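Local coordinates for capsid protein (Infectious hypodermal and hematopoietic necrosis virus, PDB 3N7X), which builds the icosahedral shell of a shrimp densovirus, 60 copies of the beta-barrel subunit forming the capsid, and binds calcium ions, at residues L81-L86 / Q97-V102; P234-G237 / K241-K244; N249-A254 / Y311-C316. All blocks are in the same frame, centred on the assembly; numbering follows the deposited sequence.

Contact 1 (L81-L86 / Q97-V102); sequences LYLYGL and QRYKMV
Tyr99, in the first turn of helix 97-109, lays its side chain against Leu83 and Tyr84, where helix 80-83 gives way to strand 84-86. With CG anti to the backbone N (chi1 172°), the ring leaves its own helix and reaches across to the other segment. Tyr99 CB comes first, 3.5 Å from the carbonyl O of Leu83. At the next step Tyr99 CG sits 3.9 Å from Leu83 CB. The two ortho carbons then part company: Tyr99 CD1 meets the methyl Leu83 CD2 at 3.8 Å, while Tyr99 CD2 stays beside Leu83 O. That same leucine methyl also lies over the ring face, 4.2 Å from the Tyr99 centroid and 26° off the normal, a CH-pi contact. Further out, CE2 of Tyr99 is 3.8 Å from Tyr84 OH, which approaches at the ring edge near its plane; the two phenol rings are inclined at 58° in an oblique pair.

All this happens in the connection between strands 70-74 and 111-131 of the viral jelly roll, where helix 97-109 follows the small hairpin 84-86/93-95. Phe50 of strand 45-59 packs on both Leu83 and Tyr99. At the tip, Tyr99 OH is hydrogen-bonded to Ile225 N, and Tyr84 OH to Ile225 O, so one loop residue anchors both buried phenols through its backbone. Behind Tyr84 lies helix 171-176, through Leu171 and Ile175; its last residue, Gln176, belongs to a known calcium site, with no ion bound to this chain here.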
loop_
_atom_site.group_PDB
_atom_site.type_symbol
_atom_site.label_atom_id
_atom_site.label_comp_id
_atom_site.label_asym_id
_atom_site.label_seq_id
_atom_site.Cartn_x
_atom_site.Cartn_y
_atom_site.Cartn_z
ATOM N N LEU A 81 9.793 -37.595 91.317
ATOM C CA LEU A 81 9.903 -36.158 91.533
ATOM C C LEU A 81 8.732 -35.381 90.963
ATOM O O LEU A 81 8.506 -34.236 91.343
ATOM C CB LEU A 81 11.202 -35.624 90.929
ATOM C CG LEU A 81 12.518 -36.138 91.522
ATOM C CD1 LEU A 81 13.677 -35.461 90.815
ATOM C CD2 LEU A 81 12.576 -35.852 93.020
ATOM N N TYR A 82 7.977 -35.999 90.061
ATOM C CA TYR A 82 6.845 -35.320 89.436
ATOM C C TYR A 82 5.485 -35.764 89.963
ATOM O O TYR A 82 4.559 -34.961 90.043
ATOM C CB TYR A 82 6.875 -35.541 87.923
ATOM C CG TYR A 82 8.191 -35.201 87.258
ATOM C CD1 TYR A 82 8.419 -33.935 86.705
ATOM C CD2 TYR A 82 9.208 -36.155 87.166
ATOM C CE1 TYR A 82 9.628 -33.634 86.071
ATOM C CE2 TYR A 82 10.413 -35.865 86.539
ATOM C CZ TYR A 82 10.616 -34.609 85.994
ATOM O OH TYR A 82 11.807 -34.345 85.361
ATOM N N LEU A 83 5.360 -37.042 90.311
ATOM C CA LEU A 83 4.092 -37.578 90.805
ATOM C C LEU A 83 3.864 -37.352 92.297
ATOM O O LEU A 83 2.761 -37.570 92.805
ATOM C CB LEU A 83 3.996 -39.072 90.477
ATOM C CG LEU A 83 3.486 -39.430 89.076
ATOM C CD1 LEU A 83 4.152 -38.560 88.031
ATOM C CD2 LEU A 83 3.747 -40.897 88.802
ATOM N N TYR A 84 4.909 -36.919 92.995
ATOM C CA TYR A 84 4.816 -36.645 94.426
ATOM C C TYR A 84 5.100 -35.180 94.695
ATOM O O TYR A 84 5.669 -34.482 93.854
ATOM C CB TYR A 84 5.826 -37.486 95.205
ATOM C CG TYR A 84 5.440 -38.932 95.352
ATOM C CD1 TYR A 84 4.698 -39.365 96.451
ATOM C CD2 TYR A 84 5.807 -39.871 94.388
ATOM C CE1 TYR A 84 4.331 -40.705 96.588
ATOM C CE2 TYR A 84 5.446 -41.211 94.513
ATOM C CZ TYR A 84 4.711 -41.623 95.615
ATOM O OH TYR A 84 4.363 -42.949 95.748
ATOM N N GLY A 85 4.701 -34.730 95.877
ATOM C CA GLY A 85 4.934 -33.361 96.292
ATOM C C GLY A 85 5.197 -33.370 97.787
ATOM O O GLY A 85 5.502 -34.421 98.355
ATOM N N LEU A 86 5.073 -32.215 98.432
ATOM C CA LEU A 86 5.299 -32.134 99.868
ATOM C C LEU A 86 4.016 -31.866 100.638
ATOM O O LEU A 86 3.202 -31.039 100.230
ATOM C CB LEU A 86 6.310 -31.034 100.189
ATOM C CG LEU A 86 7.715 -31.256 99.639
ATOM C CD1 LEU A 86 8.621 -30.125 100.095
ATOM C CD2 LEU A 86 8.247 -32.600 100.120
ATOM N N GLN A 97 -2.565 -35.038 93.957
ATOM C CA GLN A 97 -3.951 -35.431 93.724
ATOM C C GLN A 97 -4.078 -36.160 92.399
ATOM O O GLN A 97 -4.782 -37.167 92.301
ATOM C CB GLN A 97 -4.878 -34.214 93.702
ATOM C CG GLN A 97 -5.447 -33.815 95.051
ATOM C CD GLN A 97 -6.148 -34.962 95.767
ATOM O OE1 GLN A 97 -5.591 -35.563 96.687
ATOM N NE2 GLN A 97 -7.374 -35.270 95.344
ATOM N N ARG A 98 -3.395 -35.652 91.379
ATOM C CA ARG A 98 -3.467 -36.277 90.072
ATOM C C ARG A 98 -2.943 -37.706 90.095
ATOM O O ARG A 98 -3.613 -38.617 89.606
ATOM C CB ARG A 98 -2.737 -35.426 89.028
ATOM C CG ARG A 98 -3.455 -34.100 88.788
ATOM C CD ARG A 98 -2.974 -33.324 87.569
ATOM N NE ARG A 98 -3.880 -32.204 87.320
ATOM C CZ ARG A 98 -4.066 -31.614 86.141
ATOM N NH1 ARG A 98 -3.403 -32.021 85.066
ATOM N NH2 ARG A 98 -4.945 -30.626 86.033
ATOM N N TYR A 99 -1.768 -37.925 90.671
ATOM C CA TYR A 99 -1.255 -39.284 90.717
ATOM C C TYR A 99 -2.227 -40.162 91.503
ATOM O O TYR A 99 -2.570 -41.267 91.082
ATOM C CB TYR A 99 0.132 -39.324 91.364
ATOM C CG TYR A 99 0.638 -40.732 91.618
ATOM C CD1 TYR A 99 0.505 -41.733 90.649
ATOM C CD2 TYR A 99 1.238 -41.070 92.834
ATOM C CE1 TYR A 99 0.957 -43.039 90.888
ATOM C CE2 TYR A 99 1.694 -42.369 93.081
ATOM C CZ TYR A 99 1.549 -43.348 92.107
ATOM O OH TYR A 99 1.994 -44.628 92.361
ATOM N N LYS A 100 -2.685 -39.648 92.637
ATOM C CA LYS A 100 -3.603 -40.378 93.495
ATOM C C LYS A 100 -4.853 -40.875 92.769
ATOM O O LYS A 100 -5.268 -42.020 92.946
ATOM C CB LYS A 100 -4.008 -39.489 94.669
ATOM C CG LYS A 100 -4.893 -40.156 95.700
ATOM C CD LYS A 100 -5.193 -39.183 96.826
ATOM C CE LYS A 100 -6.096 -39.794 97.892
ATOM N NZ LYS A 100 -6.397 -38.814 98.986
ATOM N N MET A 101 -5.442 -40.021 91.943
ATOM C CA MET A 101 -6.657 -40.376 91.223
ATOM C C MET A 101 -6.496 -41.328 90.044
ATOM O O MET A 101 -7.486 -41.899 89.588
ATOM C CB MET A 101 -7.352 -39.112 90.732
ATOM C CG MET A 101 -7.670 -38.123 91.833
ATOM S SD MET A 101 -8.920 -38.748 92.949
ATOM C CE MET A 101 -10.347 -38.009 92.264
ATOM N N VAL A 102 -5.277 -41.499 89.540
ATOM C CA VAL A 102 -5.064 -42.395 88.402
ATOM C C VAL A 102 -4.120 -43.535 88.732
ATOM O O VAL A 102 -3.834 -44.379 87.886
ATOM C CB VAL A 102 -4.488 -41.648 87.182
ATOM C CG1 VAL A 102 -5.466 -40.591 86.721
ATOM C CG2 VAL A 102 -3.145 -41.023 87.532
#

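Contact 2 (P234-G237 / K241-K244); sequences PKWG and KWDK
An edge-to-face pair of tryptophans, Trp236 and Trp242, brings two irregular segments together in the long loop between strands 220-221 and 264-268; the CB of Lys241 lies over one face of the first indole. Trp236 sends the benzo edge of its ring at the face of Trp242: Trp236 CE3 lies 3.5 Å from Trp242 CE2, and the six-membered ring of Trp236 is 4.7 Å from the five-membered ring of Trp242, centroid to centroid, with the planes at 63°. Nearer the backbone, Trp236 CB rests over the six-membered ring of Trp242, 4.1 Å from its centroid, so both the methylene and the ring edge press on one indole. Trp242 has its CG between the backbone N and the carbonyl carbon (chi1 53°), which folds the indole back over its own chain and turns its face to that edge.

In the jelly roll this is part of the connection between strands 208-214 and 264-268, and it is built here by side-chain packing without regular secondary structure. Lys241 adds the other half of the grip on Trp236: Lys241 CB stands 3.8 Å from the centroid of the six-membered ring, 18° off the normal, while the remaining methylenes and NZ run off from the ring. At the rim of the same ring, Trp236 CZ3 comes within 3.4 Å of Trp242 O. The benzo side of Trp242 meets backbone, Trp242 CE3 lying 3.6 Å from Lys235 O, with Pro234 at its edge. Its NE1 is hydrogen-bonded to Val251 O, which ties the buried indole to the next part of the loop. Asn249 of a neighbouring subunit packs on both Trp236 and Lys241.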
loop_
_atom_site.group_PDB
_atom_site.type_symbol
_atom_site.label_atom_id
_atom_site.label_comp_id
_atom_site.label_asym_id
_atom_site.label_seq_id
_atom_site.Cartn_x
_atom_site.Cartn_y
_atom_site.Cartn_z
ATOM N N PRO A 234 11.051 -44.383 81.199
ATOM C CA PRO A 234 11.535 -45.349 80.207
ATOM C C PRO A 234 12.613 -44.866 79.249
ATOM O O PRO A 234 12.387 -43.981 78.426
ATOM C CB PRO A 234 10.258 -45.773 79.489
ATOM C CG PRO A 234 9.243 -45.703 80.582
ATOM C CD PRO A 234 9.578 -44.379 81.241
ATOM N N LYS A 235 13.790 -45.468 79.372
ATOM C CA LYS A 235 14.938 -45.158 78.529
ATOM C C LYS A 235 15.732 -46.449 78.405
ATOM O O LYS A 235 15.763 -47.245 79.340
ATOM C CB LYS A 235 15.807 -44.079 79.175
ATOM C CG LYS A 235 15.354 -42.651 78.907
ATOM C CD LYS A 235 15.664 -42.262 77.471
ATOM C CE LYS A 235 15.443 -40.786 77.224
ATOM N NZ LYS A 235 15.729 -40.440 75.810
ATOM N N TRP A 236 16.370 -46.660 77.258
ATOM C CA TRP A 236 17.148 -47.875 77.038
ATOM C C TRP A 236 18.532 -47.534 76.514
ATOM O O TRP A 236 18.660 -46.861 75.499
ATOM C CB TRP A 236 16.419 -48.777 76.037
ATOM C CG TRP A 236 17.056 -50.115 75.839
ATOM C CD1 TRP A 236 18.159 -50.403 75.080
ATOM C CD2 TRP A 236 16.644 -51.352 76.433
ATOM N NE1 TRP A 236 18.458 -51.744 75.167
ATOM C CE2 TRP A 236 17.547 -52.351 75.991
ATOM C CE3 TRP A 236 15.600 -51.715 77.299
ATOM C CZ2 TRP A 236 17.438 -53.692 76.388
ATOM C CZ3 TRP A 236 15.491 -53.053 77.695
ATOM C CH2 TRP A 236 16.408 -54.024 77.236
ATOM N N GLY A 237 19.568 -47.999 77.207
ATOM C CA GLY A 237 20.925 -47.720 76.777
ATOM C C GLY A 237 21.956 -48.003 77.850
ATOM O O GLY A 237 21.702 -47.790 79.038
ATOM N N LYS A 241 18.133 -50.412 81.474
ATOM C CA LYS A 241 17.198 -51.234 80.719
ATOM C C LYS A 241 15.923 -51.487 81.515
ATOM O O LYS A 241 15.954 -51.534 82.744
ATOM C CB LYS A 241 17.838 -52.575 80.377
ATOM C CG LYS A 241 18.005 -53.493 81.573
ATOM C CD LYS A 241 18.580 -54.828 81.140
ATOM C CE LYS A 241 18.383 -55.903 82.201
ATOM N NZ LYS A 241 19.132 -55.608 83.441
ATOM N N TRP A 242 14.803 -51.637 80.810
ATOM C CA TRP A 242 13.532 -51.931 81.461
ATOM C C TRP A 242 13.334 -53.437 81.347
ATOM O O TRP A 242 14.115 -54.106 80.669
ATOM C CB TRP A 242 12.382 -51.168 80.795
ATOM C CG TRP A 242 12.256 -51.344 79.310
ATOM C CD1 TRP A 242 11.899 -52.481 78.640
ATOM C CD2 TRP A 242 12.444 -50.333 78.308
ATOM N NE1 TRP A 242 11.849 -52.240 77.286
ATOM C CE2 TRP A 242 12.179 -50.931 77.054
ATOM C CE3 TRP A 242 12.812 -48.979 78.349
ATOM C CZ2 TRP A 242 12.268 -50.221 75.851
ATOM C CZ3 TRP A 242 12.900 -48.273 77.152
ATOM C CH2 TRP A 242 12.628 -48.897 75.919
ATOM N N ASP A 243 12.307 -53.976 81.995
ATOM C CA ASP A 243 12.083 -55.420 81.955
ATOM C C ASP A 243 10.864 -55.874 81.175
ATOM O O ASP A 243 9.893 -55.130 81.007
ATOM C CB ASP A 243 12.012 -55.980 83.374
ATOM C CG ASP A 243 13.266 -55.687 84.176
ATOM O OD1 ASP A 243 14.380 -55.945 83.662
ATOM O OD2 ASP A 243 13.139 -55.202 85.321
ATOM N N LYS A 244 10.929 -57.122 80.720
ATOM C CA LYS A 244 9.874 -57.740 79.929
ATOM C C LYS A 244 8.578 -57.947 80.700
ATOM O O LYS A 244 8.566 -57.969 81.930
ATOM C CB LYS A 244 10.347 -59.100 79.406
ATOM C CG LYS A 244 10.516 -60.155 80.502
ATOM C CD LYS A 244 11.014 -61.495 79.953
ATOM C CE LYS A 244 10.003 -62.176 79.028
ATOM N NZ LYS A 244 8.753 -62.589 79.735
#

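Contact 3 (N249-A254 / Y311-C316); sequences NLVYPA and YLHAPC
His313 and Val251 make the one hydrogen bond between these segments. The backbone N of Val251 donates to His313 NE2 at 2.9 Å, with an N-H...N angle of 153°, and lies almost in the imidazole plane. Across the ring, His313 ND1 donates to Tyr311 O, also at 2.9 Å, though the donor sits above the carbonyl plane of Tyr311. With one nitrogen accepting and the other donating, the pattern is consistent with a neutral imidazole protonated at ND1, and the two bonds together fix the rotation of the ring.

Van der Waals contacts are few and gather round the NE2 end. CG of Leu250 is anti to the backbone N (chi1 169°), and Leu250 CD1 reaches the ring edge, 3.7 Å from His313 CD2. Val251 points its CB at the same end, 3.8 Å from His313 NE2.

In the fold, residues 249-254 are loop, whereas His313 lies in the short stretch around 312-313 that runs parallel to strand 220-221, with backbone bonds to Trp220 and Gly222. Tyr221 of that strand packs on the imidazole, while His257 of a neighbouring subunit packs on Val251.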
loop_
_atom_site.group_PDB
_atom_site.type_symbol
_atom_site.label_atom_id
_atom_site.label_comp_id
_atom_site.label_asym_id
_atom_site.label_seq_id
_atom_site.Cartn_x
_atom_site.Cartn_y
_atom_site.Cartn_z
ATOM N N ASN A 249 6.900 -61.104 75.338
ATOM C CA ASN A 249 8.215 -60.832 74.793
ATOM C C ASN A 249 8.680 -59.423 75.125
ATOM O O ASN A 249 7.880 -58.490 75.207
ATOM C CB ASN A 249 8.178 -60.990 73.276
ATOM C CG ASN A 249 7.641 -62.333 72.847
ATOM O OD1 ASN A 249 6.937 -62.438 71.843
ATOM N ND2 ASN A 249 7.979 -63.374 73.599
ATOM N N LEU A 250 9.984 -59.277 75.309
ATOM C CA LEU A 250 10.571 -57.982 75.588
ATOM C C LEU A 250 10.631 -57.204 74.272
ATOM O O LEU A 250 10.978 -57.758 73.231
ATOM C CB LEU A 250 11.984 -58.156 76.139
ATOM C CG LEU A 250 12.826 -56.884 76.240
ATOM C CD1 LEU A 250 12.236 -55.953 77.298
ATOM C CD2 LEU A 250 14.262 -57.258 76.583
ATOM N N VAL A 251 10.277 -55.926 74.319
ATOM C CA VAL A 251 10.322 -55.080 73.136
ATOM C C VAL A 251 11.269 -53.932 73.468
ATOM O O VAL A 251 11.076 -53.226 74.456
ATOM C CB VAL A 251 8.923 -54.541 72.781
ATOM C CG1 VAL A 251 9.002 -53.609 71.590
ATOM C CG2 VAL A 251 7.999 -55.700 72.466
ATOM N N TYR A 252 12.298 -53.757 72.646
ATOM C CA TYR A 252 13.293 -52.717 72.887
ATOM C C TYR A 252 14.144 -52.481 71.643
ATOM O O TYR A 252 14.105 -53.265 70.701
ATOM C CB TYR A 252 14.221 -53.163 74.009
ATOM C CG TYR A 252 15.082 -54.336 73.600
ATOM C CD1 TYR A 252 14.513 -55.581 73.320
ATOM C CD2 TYR A 252 16.461 -54.197 73.459
ATOM C CE1 TYR A 252 15.299 -56.658 72.906
ATOM C CE2 TYR A 252 17.258 -55.265 73.050
ATOM C CZ TYR A 252 16.672 -56.494 72.772
ATOM O OH TYR A 252 17.458 -57.548 72.350
ATOM N N PRO A 253 14.932 -51.393 71.632
ATOM C CA PRO A 253 15.800 -51.080 70.488
ATOM C C PRO A 253 17.116 -51.868 70.597
ATOM O O PRO A 253 18.076 -51.406 71.215
ATOM C CB PRO A 253 16.003 -49.577 70.623
ATOM C CG PRO A 253 16.022 -49.390 72.118
ATOM C CD PRO A 253 14.885 -50.270 72.588
ATOM N N ALA A 254 17.152 -53.055 69.995
ATOM C CA ALA A 254 18.328 -53.935 70.047
ATOM C C ALA A 254 19.320 -53.672 68.928
ATOM O O ALA A 254 20.517 -53.932 69.046
ATOM C CB ALA A 254 17.877 -55.387 69.972
ATOM N N TYR A 311 1.887 -57.541 77.348
ATOM C CA TYR A 311 2.641 -56.425 76.791
ATOM C C TYR A 311 3.068 -55.327 77.760
ATOM O O TYR A 311 3.863 -54.465 77.395
ATOM C CB TYR A 311 1.868 -55.811 75.613
ATOM C CG TYR A 311 0.501 -55.290 75.979
ATOM C CD1 TYR A 311 0.347 -54.052 76.603
ATOM C CD2 TYR A 311 -0.644 -56.047 75.725
ATOM C CE1 TYR A 311 -0.913 -53.577 76.967
ATOM C CE2 TYR A 311 -1.909 -55.585 76.086
ATOM C CZ TYR A 311 -2.039 -54.348 76.706
ATOM O OH TYR A 311 -3.288 -53.887 77.063
ATOM N N LEU A 312 2.553 -55.337 78.983
ATOM C CA LEU A 312 2.971 -54.315 79.939
ATOM C C LEU A 312 4.383 -54.605 80.423
ATOM O O LEU A 312 4.639 -55.628 81.054
ATOM C CB LEU A 312 2.039 -54.255 81.152
ATOM C CG LEU A 312 0.692 -53.556 80.971
ATOM C CD1 LEU A 312 0.057 -53.354 82.342
ATOM C CD2 LEU A 312 0.886 -52.209 80.287
ATOM N N HIS A 313 5.305 -53.706 80.110
ATOM C CA HIS A 313 6.683 -53.875 80.536
ATOM C C HIS A 313 6.859 -53.301 81.935
ATOM O O HIS A 313 6.007 -52.565 82.430
ATOM C CB HIS A 313 7.627 -53.164 79.563
ATOM C CG HIS A 313 7.818 -53.891 78.269
ATOM N ND1 HIS A 313 6.770 -54.210 77.431
ATOM C CD2 HIS A 313 8.938 -54.363 77.670
ATOM C CE1 HIS A 313 7.237 -54.847 76.372
ATOM N NE2 HIS A 313 8.549 -54.953 76.492
ATOM N N ALA A 314 7.964 -53.654 82.576
ATOM C CA ALA A 314 8.251 -53.146 83.909
ATOM C C ALA A 314 9.360 -52.113 83.767
ATOM O O ALA A 314 10.407 -52.382 83.171
ATOM C CB ALA A 314 8.695 -54.277 84.823
ATOM N N PRO A 315 9.136 -50.910 84.298
ATOM C CA PRO A 315 10.144 -49.854 84.209
ATOM C C PRO A 315 11.380 -50.154 85.042
ATOM O O PRO A 315 11.342 -50.952 85.979
ATOM C CB PRO A 315 9.398 -48.628 84.721
ATOM C CG PRO A 315 8.467 -49.215 85.746
ATOM C CD PRO A 315 7.939 -50.438 85.018
ATOM N N CYS A 316 12.477 -49.504 84.686
ATOM C CA CYS A 316 13.724 -49.664 85.409
ATOM C C CYS A 316 13.593 -48.882 86.718
ATOM O O CYS A 316 12.941 -47.833 86.759
ATOM C CB CYS A 316 14.870 -49.089 84.574
ATOM S SG CYS A 316 16.525 -49.354 85.249
#

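In the fold
Contact 1 is fully buried and holds together elements of the connection between strands 70-74 and 111-131, by aliphatic and aromatic packing with no hydrogen bond across it. Contact 2 lies wholly in the loop before strand 264-268; contact 3 joins that loop to residues 311-316 near the chain's end. Their centres are about 6 Å apart, and about 23 and 25 Å from the centre of contact 1. They touch directly: Asp243 N lies 2.7 Å from Ala314 O, a probable hydrogen bond. Contact 2, mostly buried, rests on ring packing but includes the exposed Lys241. Contact 3 is only partly buried, its main grip polar, through a histidine. Both touch one same neighbouring subunit; contact 1 meets others.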